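Local coordinates for protein cellulase (Soil metagenome, PDB 5I2U) that probably hydrolyses the beta-1,4-glucosidic bonds of cellulose, as a halotolerant TIM-barrel cellulase of glycoside hydrolase family 5, at residues A[269-272]-A[273-276]; A[305-308]-A[309-312]; A[317-320]-A[321-325]. One frame throughout, in Å; residues are numbered along the deposited sequence.

Contact 1 (A[269-272]-A[273-276]); sequences TYVD and WMES
T269 to D272 accept four successive backbone hydrogen bonds from W273 to S276, in the overlapping i to i+4 pattern of an alpha helix. W273 N meets T269 O at 2.9 Å. The bond from M274 N to Y270 O is the straightest of the four, with an N-H...O angle of 168°. E275 N to V271 O and S276 N to D272 O complete the set. S276 also turns its hydroxyl back along the helix, and OG donates to W273 O at 3.1 Å.

Y270 and W273 leave the helix side by side and point the same way. Ring atom CD1 of Y270 lies 4.1 Å from CE3 of W273, an oblique approach. The indole swings CG anti to the backbone N (chi1 165°), and this brings its CE3 edge to Y270 O, 3.7 Å away and close to the indole plane. Both rings are buried and have polar partners of their own. Y270 OH bonds to H228 O, and W273 NE1 bonds to D237 on helix 230-241. F223 stacks on the Y270 ring.

The chain of M274 bends at chi3 (-70°), so that CE folds back toward V271 and sits 4.1 Å from V271 CG2. The other methyl of V271, CG1, runs alongside E275 CG at the same distance. The carboxylate of E275 reaches beyond the helix, where OE1 forms a salt bridge with R57 and OE2 accepts from W281 NE1.

Y270, W273 and M274 are buried against helix 230-241 and strands 217-224 and 281-286, while T269, D272 and S276 are exposed. This is an amphipathic helix of the TIM barrel. It belongs to the beta-alpha-beta crossover from strand 246-252 to strand 281-286.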
loop_
_atom_site.group_PDB
_atom_site.type_symbol
_atom_site.label_atom_id
_atom_site.label_comp_id
_atom_site.label_asym_id
_atom_site.label_seq_id
_atom_site.Cartn_x
_atom_site.Cartn_y
_atom_site.Cartn_z
ATOM N N THR A 269 -7.486 17.447 -4.940
ATOM C CA THR A 269 -8.757 17.331 -4.208
ATOM C C THR A 269 -8.710 16.110 -3.287
ATOM O O THR A 269 -9.004 16.206 -2.094
ATOM C CB THR A 269 -9.939 17.207 -5.169
ATOM O OG1 THR A 269 -10.007 18.365 -6.004
ATOM C CG2 THR A 269 -11.258 17.050 -4.405
ATOM N N TYR A 270 -8.286 14.981 -3.845
ATOM C CA TYR A 270 -8.132 13.736 -3.080
ATOM C C TYR A 270 -7.111 13.853 -1.960
ATOM O O TYR A 270 -7.400 13.488 -0.822
ATOM C CB TYR A 270 -7.753 12.571 -4.004
ATOM C CG TYR A 270 -8.919 11.795 -4.576
ATOM C CD1 TYR A 270 -9.565 10.820 -3.812
ATOM C CD2 TYR A 270 -9.354 11.996 -5.883
ATOM C CE1 TYR A 270 -10.621 10.093 -4.332
ATOM C CE2 TYR A 270 -10.405 11.262 -6.411
ATOM C CZ TYR A 270 -11.032 10.314 -5.626
ATOM O OH TYR A 270 -12.073 9.586 -6.132
ATOM N N VAL A 271 -5.931 14.383 -2.259
ATOM C CA VAL A 271 -4.907 14.530 -1.221
ATOM C C VAL A 271 -5.373 15.449 -0.085
ATOM O O VAL A 271 -5.191 15.120 1.091
ATOM C CB VAL A 271 -3.550 14.994 -1.782
ATOM C CG1 VAL A 271 -2.556 15.285 -0.656
ATOM C CG2 VAL A 271 -2.976 13.917 -2.690
ATOM N N ASP A 272 -5.992 16.576 -0.431
ATOM C CA ASP A 272 -6.515 17.502 0.581
ATOM C C ASP A 272 -7.601 16.843 1.434
ATOM O O ASP A 272 -7.635 17.030 2.651
ATOM C CB ASP A 272 -7.039 18.800 -0.073
ATOM C CG ASP A 272 -5.916 19.766 -0.472
ATOM O OD1 ASP A 272 -4.736 19.550 -0.119
ATOM O OD2 ASP A 272 -6.220 20.767 -1.134
ATOM N N TRP A 273 -8.472 16.073 0.784
ATOM C CA TRP A 273 -9.510 15.318 1.472
ATOM C C TRP A 273 -8.903 14.292 2.437
ATOM O O TRP A 273 -9.308 14.214 3.591
ATOM C CB TRP A 273 -10.452 14.651 0.451
ATOM C CG TRP A 273 -11.313 13.592 1.028
ATOM C CD1 TRP A 273 -12.429 13.768 1.787
ATOM C CD2 TRP A 273 -11.135 12.176 0.890
ATOM N NE1 TRP A 273 -12.960 12.548 2.133
ATOM C CE2 TRP A 273 -12.185 11.554 1.596
ATOM C CE3 TRP A 273 -10.182 11.373 0.244
ATOM C CZ2 TRP A 273 -12.310 10.162 1.672
ATOM C CZ3 TRP A 273 -10.304 9.999 0.316
ATOM C CH2 TRP A 273 -11.362 9.401 1.025
ATOM N N MET A 274 -7.916 13.528 1.973
ATOM C CA MET A 274 -7.224 12.570 2.845
ATOM C C MET A 274 -6.495 13.232 4.021
ATOM O O MET A 274 -6.503 12.703 5.135
ATOM C CB MET A 274 -6.235 11.714 2.046
ATOM C CG MET A 274 -6.899 10.702 1.131
ATOM S SD MET A 274 -5.698 9.644 0.309
ATOM C CE MET A 274 -4.942 10.803 -0.820
ATOM N N GLU A 275 -5.874 14.379 3.776
ATOM C CA GLU A 275 -5.125 15.062 4.821
ATOM C C GLU A 275 -6.053 15.592 5.926
ATOM O O GLU A 275 -5.705 15.500 7.098
ATOM C CB GLU A 275 -4.266 16.176 4.240
ATOM C CG GLU A 275 -3.123 15.681 3.353
ATOM C CD GLU A 275 -2.032 14.936 4.099
ATOM O OE1 GLU A 275 -1.721 15.303 5.246
ATOM O OE2 GLU A 275 -1.479 13.968 3.538
ATOM N N SER A 276 -7.235 16.093 5.556
ATOM C CA SER A 276 -8.215 16.554 6.540
ATOM C C SER A 276 -8.825 15.385 7.320
ATOM O O SER A 276 -9.142 15.538 8.490
ATOM C CB SER A 276 -9.305 17.424 5.894
ATOM O OG SER A 276 -10.256 16.649 5.194
#

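Contact 2 (A[305-308]-A[309-312]); sequences NWTE and DLLK
T307 O accepts a hydrogen bond from L310 N at 3.0 Å, which closes a type I beta turn with E308 and D309 at its corners, and a weak bond from L311 N to E308 O follows at 3.3 Å.

One side-chain bond crosses the turn. T307 OG1 donates to D309 OD1 at 2.6 Å. It meets the carboxylate from above its plane, 38° out. T307 carries OG1 between its backbone N and carbonyl carbon (chi1 53°), and D309 sets CG the same way. These two torsions turn the hydroxyl and the carboxylate toward each other across E308. L310 lays CD1 beside T307 OG1 at 3.5 Å, against the same hydroxyl that bonds D309.

The apolar contacts are looser. W306 meets both leucines through its CB, which is 4.4 Å from L310 CB and 4.2 Å from L311 CD2. Its indole turns away from the leucines. There NE1 bonds to S301 O, and the ring meets W78 edge-to-face.

E308 bends its chain so that OE1 comes 5.0 Å from D309 OD1. These like charges are near but do not touch. D309 OD2 has a long, weak ion pair with R299, which probably offsets part of the negative charge. K316 NZ donates to both E308 O and L311 O, placing a positive charge on the turn's backbone. The chemistry therefore implies a turn held by backbone bonds, the K316 amine and one short hydroxyl-carboxylate bond, while W306 and L311 are buried.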
loop_
_atom_site.group_PDB
_atom_site.type_symbol
_atom_site.label_atom_id
_atom_site.label_comp_id
_atom_site.label_asym_id
_atom_site.label_seq_id
_atom_site.Cartn_x
_atom_site.Cartn_y
_atom_site.Cartn_z
ATOM N N ASN A 305 18.996 8.410 -7.153
ATOM C CA ASN A 305 19.544 9.698 -7.602
ATOM C C ASN A 305 18.823 10.280 -8.807
ATOM O O ASN A 305 19.448 10.819 -9.723
ATOM C CB ASN A 305 21.045 9.584 -7.876
ATOM C CG ASN A 305 21.817 9.225 -6.641
ATOM O OD1 ASN A 305 22.351 10.102 -5.957
ATOM N ND2 ASN A 305 21.850 7.939 -6.313
ATOM N N TRP A 306 17.497 10.180 -8.799
ATOM C CA TRP A 306 16.688 10.629 -9.935
ATOM C C TRP A 306 16.663 12.153 -9.935
ATOM O O TRP A 306 16.013 12.773 -9.095
ATOM C CB TRP A 306 15.260 10.031 -9.906
ATOM C CG TRP A 306 15.258 8.534 -9.693
ATOM C CD1 TRP A 306 16.053 7.614 -10.320
ATOM C CD2 TRP A 306 14.454 7.804 -8.762
ATOM N NE1 TRP A 306 15.773 6.353 -9.858
ATOM C CE2 TRP A 306 14.801 6.438 -8.895
ATOM C CE3 TRP A 306 13.469 8.167 -7.834
ATOM C CZ2 TRP A 306 14.206 5.437 -8.128
ATOM C CZ3 TRP A 306 12.866 7.175 -7.087
ATOM C CH2 TRP A 306 13.246 5.818 -7.232
ATOM N N THR A 307 17.390 12.744 -10.880
ATOM C CA THR A 307 17.315 14.179 -11.157
ATOM C C THR A 307 15.936 14.512 -11.759
ATOM O O THR A 307 15.223 13.624 -12.236
ATOM C CB THR A 307 18.407 14.598 -12.152
ATOM O OG1 THR A 307 18.315 13.751 -13.296
ATOM C CG2 THR A 307 19.792 14.449 -11.539
ATOM N N GLU A 308 15.555 15.782 -11.719
ATOM C CA GLU A 308 14.232 16.205 -12.208
ATOM C C GLU A 308 13.840 15.735 -13.605
ATOM O O GLU A 308 12.674 15.486 -13.849
ATOM C CB GLU A 308 14.136 17.718 -12.225
ATOM C CG GLU A 308 15.219 18.459 -13.044
ATOM C CD GLU A 308 14.711 19.036 -14.361
ATOM O OE1 GLU A 308 13.687 18.567 -14.896
ATOM O OE2 GLU A 308 15.354 19.979 -14.869
ATOM N N ASP A 309 14.808 15.664 -14.517
ATOM C CA ASP A 309 14.556 15.216 -15.906
ATOM C C ASP A 309 14.154 13.730 -16.023
ATOM O O ASP A 309 13.566 13.326 -17.018
ATOM C CB ASP A 309 15.771 15.503 -16.816
ATOM C CG ASP A 309 17.078 14.940 -16.262
ATOM O OD1 ASP A 309 17.475 15.324 -15.151
ATOM O OD2 ASP A 309 17.722 14.125 -16.937
ATOM N N LEU A 310 14.509 12.934 -15.021
ATOM C CA LEU A 310 14.201 11.506 -14.981
ATOM C C LEU A 310 12.849 11.205 -14.375
ATOM O O LEU A 310 12.357 10.076 -14.485
ATOM C CB LEU A 310 15.294 10.757 -14.215
ATOM C CG LEU A 310 16.625 10.696 -14.964
ATOM C CD1 LEU A 310 17.766 10.324 -14.026
ATOM C CD2 LEU A 310 16.542 9.695 -16.110
ATOM N N LEU A 311 12.260 12.201 -13.736
ATOM C CA LEU A 311 10.933 12.078 -13.174
ATOM C C LEU A 311 9.916 12.376 -14.244
ATOM O O LEU A 311 10.023 13.373 -14.940
ATOM C CB LEU A 311 10.746 13.069 -12.029
ATOM C CG LEU A 311 11.645 12.867 -10.819
ATOM C CD1 LEU A 311 11.454 14.012 -9.825
ATOM C CD2 LEU A 311 11.379 11.521 -10.165
ATOM N N LYS A 312 8.948 11.493 -14.388
ATOM C CA LYS A 312 7.799 11.754 -15.225
ATOM C C LYS A 312 6.932 12.821 -14.526
ATOM O O LYS A 312 7.071 13.032 -13.319
ATOM C CB LYS A 312 6.998 10.470 -15.442
ATOM C CG LYS A 312 7.676 9.445 -16.345
ATOM C CD LYS A 312 7.233 9.570 -17.801
ATOM C CE LYS A 312 5.840 9.009 -18.040
ATOM N NZ LYS A 312 5.819 7.518 -17.940
#

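Contact 3 (A[317-320]-A[321-325]); sequences LTRN and SIRNA
R319 and R323 stack guanidinium on guanidinium, one helical turn apart on helix 313-325, which follows the last strand of the TIM barrel. Their planes are 4° apart and their centres 4.4 Å apart. R323 CD lies over the centre of the R319 group. R319 runs extended from CG to NE, while R323 bends at chi3 (63°) to lay its group flat over that of R319. The carboxylate of D82 pairs with R319 NE, and its backbone O accepts from R323 NH1. Two cations meet here, R319 NH2 3.8 Å from R323 NH1, and the D82 carboxylate probably offsets the charge. A leucine in place of R319 would probably leave D82 without its salt-bridge partner and R323 without the flat group it lies on.

Apolar contact falls on the buried side. T318 CG2 and I322 CD1 point the same way and press together tightly at 3.5 Å, next to strand 281-286.

The backbone bonds are those of an alpha helix, such as I322 N to T318 O. S321 OG also bonds to W267 NE1. L317 O is gripped twice, by S321 N and S321 OG, each at 2.9 Å and from opposite faces of the carbonyl plane.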
loop_
_atom_site.group_PDB
_atom_site.type_symbol
_atom_site.label_atom_id
_atom_site.label_comp_id
_atom_site.label_asym_id
_atom_site.label_seq_id
_atom_site.Cartn_x
_atom_site.Cartn_y
_atom_site.Cartn_z
ATOM N N LEU A 317 4.873 15.230 -9.463
ATOM C CA LEU A 317 3.686 15.516 -8.675
ATOM C C LEU A 317 3.618 14.659 -7.398
ATOM O O LEU A 317 3.244 15.159 -6.325
ATOM C CB LEU A 317 2.439 15.295 -9.530
ATOM C CG LEU A 317 1.080 15.582 -8.897
ATOM C CD1 LEU A 317 1.032 17.005 -8.365
ATOM C CD2 LEU A 317 -0.027 15.355 -9.915
ATOM N N THR A 318 3.990 13.382 -7.519
ATOM C CA THR A 318 4.067 12.476 -6.363
ATOM C C THR A 318 5.161 12.907 -5.374
ATOM O O THR A 318 4.929 12.969 -4.166
ATOM C CB THR A 318 4.329 11.000 -6.799
ATOM O OG1 THR A 318 3.243 10.528 -7.611
ATOM C CG2 THR A 318 4.468 10.086 -5.596
ATOM N N ARG A 319 6.352 13.176 -5.887
ATOM C CA ARG A 319 7.469 13.578 -5.043
ATOM C C ARG A 319 7.116 14.829 -4.265
ATOM O O ARG A 319 7.341 14.886 -3.059
ATOM C CB ARG A 319 8.726 13.809 -5.886
ATOM C CG ARG A 319 9.969 14.142 -5.087
ATOM C CD ARG A 319 11.192 14.248 -5.978
ATOM N NE ARG A 319 12.346 14.740 -5.232
ATOM C CZ ARG A 319 12.557 16.022 -4.912
ATOM N NH1 ARG A 319 11.694 16.991 -5.260
ATOM N NH2 ARG A 319 13.652 16.343 -4.243
ATOM N N ASN A 320 6.575 15.826 -4.960
ATOM C CA ASN A 320 6.204 17.092 -4.326
ATOM C C ASN A 320 5.104 16.907 -3.310
ATOM O O ASN A 320 5.194 17.451 -2.212
ATOM C CB ASN A 320 5.775 18.153 -5.351
ATOM C CG ASN A 320 6.928 18.649 -6.208
ATOM O OD1 ASN A 320 8.077 18.694 -5.776
ATOM N ND2 ASN A 320 6.620 19.019 -7.434
ATOM N N SER A 321 4.085 16.138 -3.680
ATOM C CA SER A 321 2.976 15.824 -2.784
ATOM C C SER A 321 3.468 15.208 -1.485
ATOM O O SER A 321 3.031 15.598 -0.401
ATOM C CB SER A 321 1.972 14.863 -3.457
ATOM O OG SER A 321 1.124 15.528 -4.385
ATOM N N ILE A 322 4.384 14.253 -1.593
ATOM C CA ILE A 322 4.874 13.554 -0.417
ATOM C C ILE A 322 5.777 14.465 0.411
ATOM O O ILE A 322 5.691 14.453 1.633
ATOM C CB ILE A 322 5.593 12.225 -0.783
ATOM C CG1 ILE A 322 4.609 11.268 -1.442
ATOM C CG2 ILE A 322 6.179 11.545 0.454
ATOM C CD1 ILE A 322 5.265 10.141 -2.203
ATOM N N ARG A 323 6.639 15.223 -0.253
ATOM C CA ARG A 323 7.600 16.114 0.430
ATOM C C ARG A 323 6.947 17.261 1.206
ATOM O O ARG A 323 7.395 17.589 2.299
ATOM C CB ARG A 323 8.605 16.699 -0.562
ATOM C CG ARG A 323 9.721 15.750 -0.936
ATOM C CD ARG A 323 10.553 16.354 -2.052
ATOM N NE ARG A 323 11.188 17.583 -1.590
ATOM C CZ ARG A 323 12.322 17.664 -0.879
ATOM N NH1 ARG A 323 13.033 16.580 -0.551
ATOM N NH2 ARG A 323 12.760 18.867 -0.504
ATOM N N ASN A 324 5.898 17.856 0.641
ATOM C CA ASN A 324 5.231 18.982 1.282
ATOM C C ASN A 324 4.360 18.505 2.467
ATOM O O ASN A 324 4.333 19.145 3.518
ATOM C CB ASN A 324 4.547 19.893 0.229
ATOM C CG ASN A 324 3.143 20.352 0.619
ATOM O OD1 ASN A 324 2.205 19.555 0.669
ATOM N ND2 ASN A 324 2.985 21.654 0.847
ATOM N N ALA A 325 3.689 17.364 2.307
ATOM C CA ALA A 325 2.953 16.717 3.404
ATOM C C ALA A 325 3.877 16.280 4.559
ATOM O O ALA A 325 3.538 16.494 5.713
ATOM C CB ALA A 325 2.160 15.527 2.875
#

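From the N terminus, contact 1 comes first, on helix 264-276 between the last two barrel strands. The chain then passes through strand 281-286 and a long loop. Contact 2 closes a turn in that loop just before helix 313-325. Contact 3 lies on that helix and ends near the C terminus. Contacts 1 and 3 are local to their helices and close no loop. The three follow in series, and none nests within or crosses another. Contact 3 touches both of the others: A325 CB packs on E275, and R319 CD packs on L311 CD1. Contacts 1 and 2 stay about 15 Å apart at their nearest atoms. The C-terminal helix links helix 264-276 to the loop at 305-312.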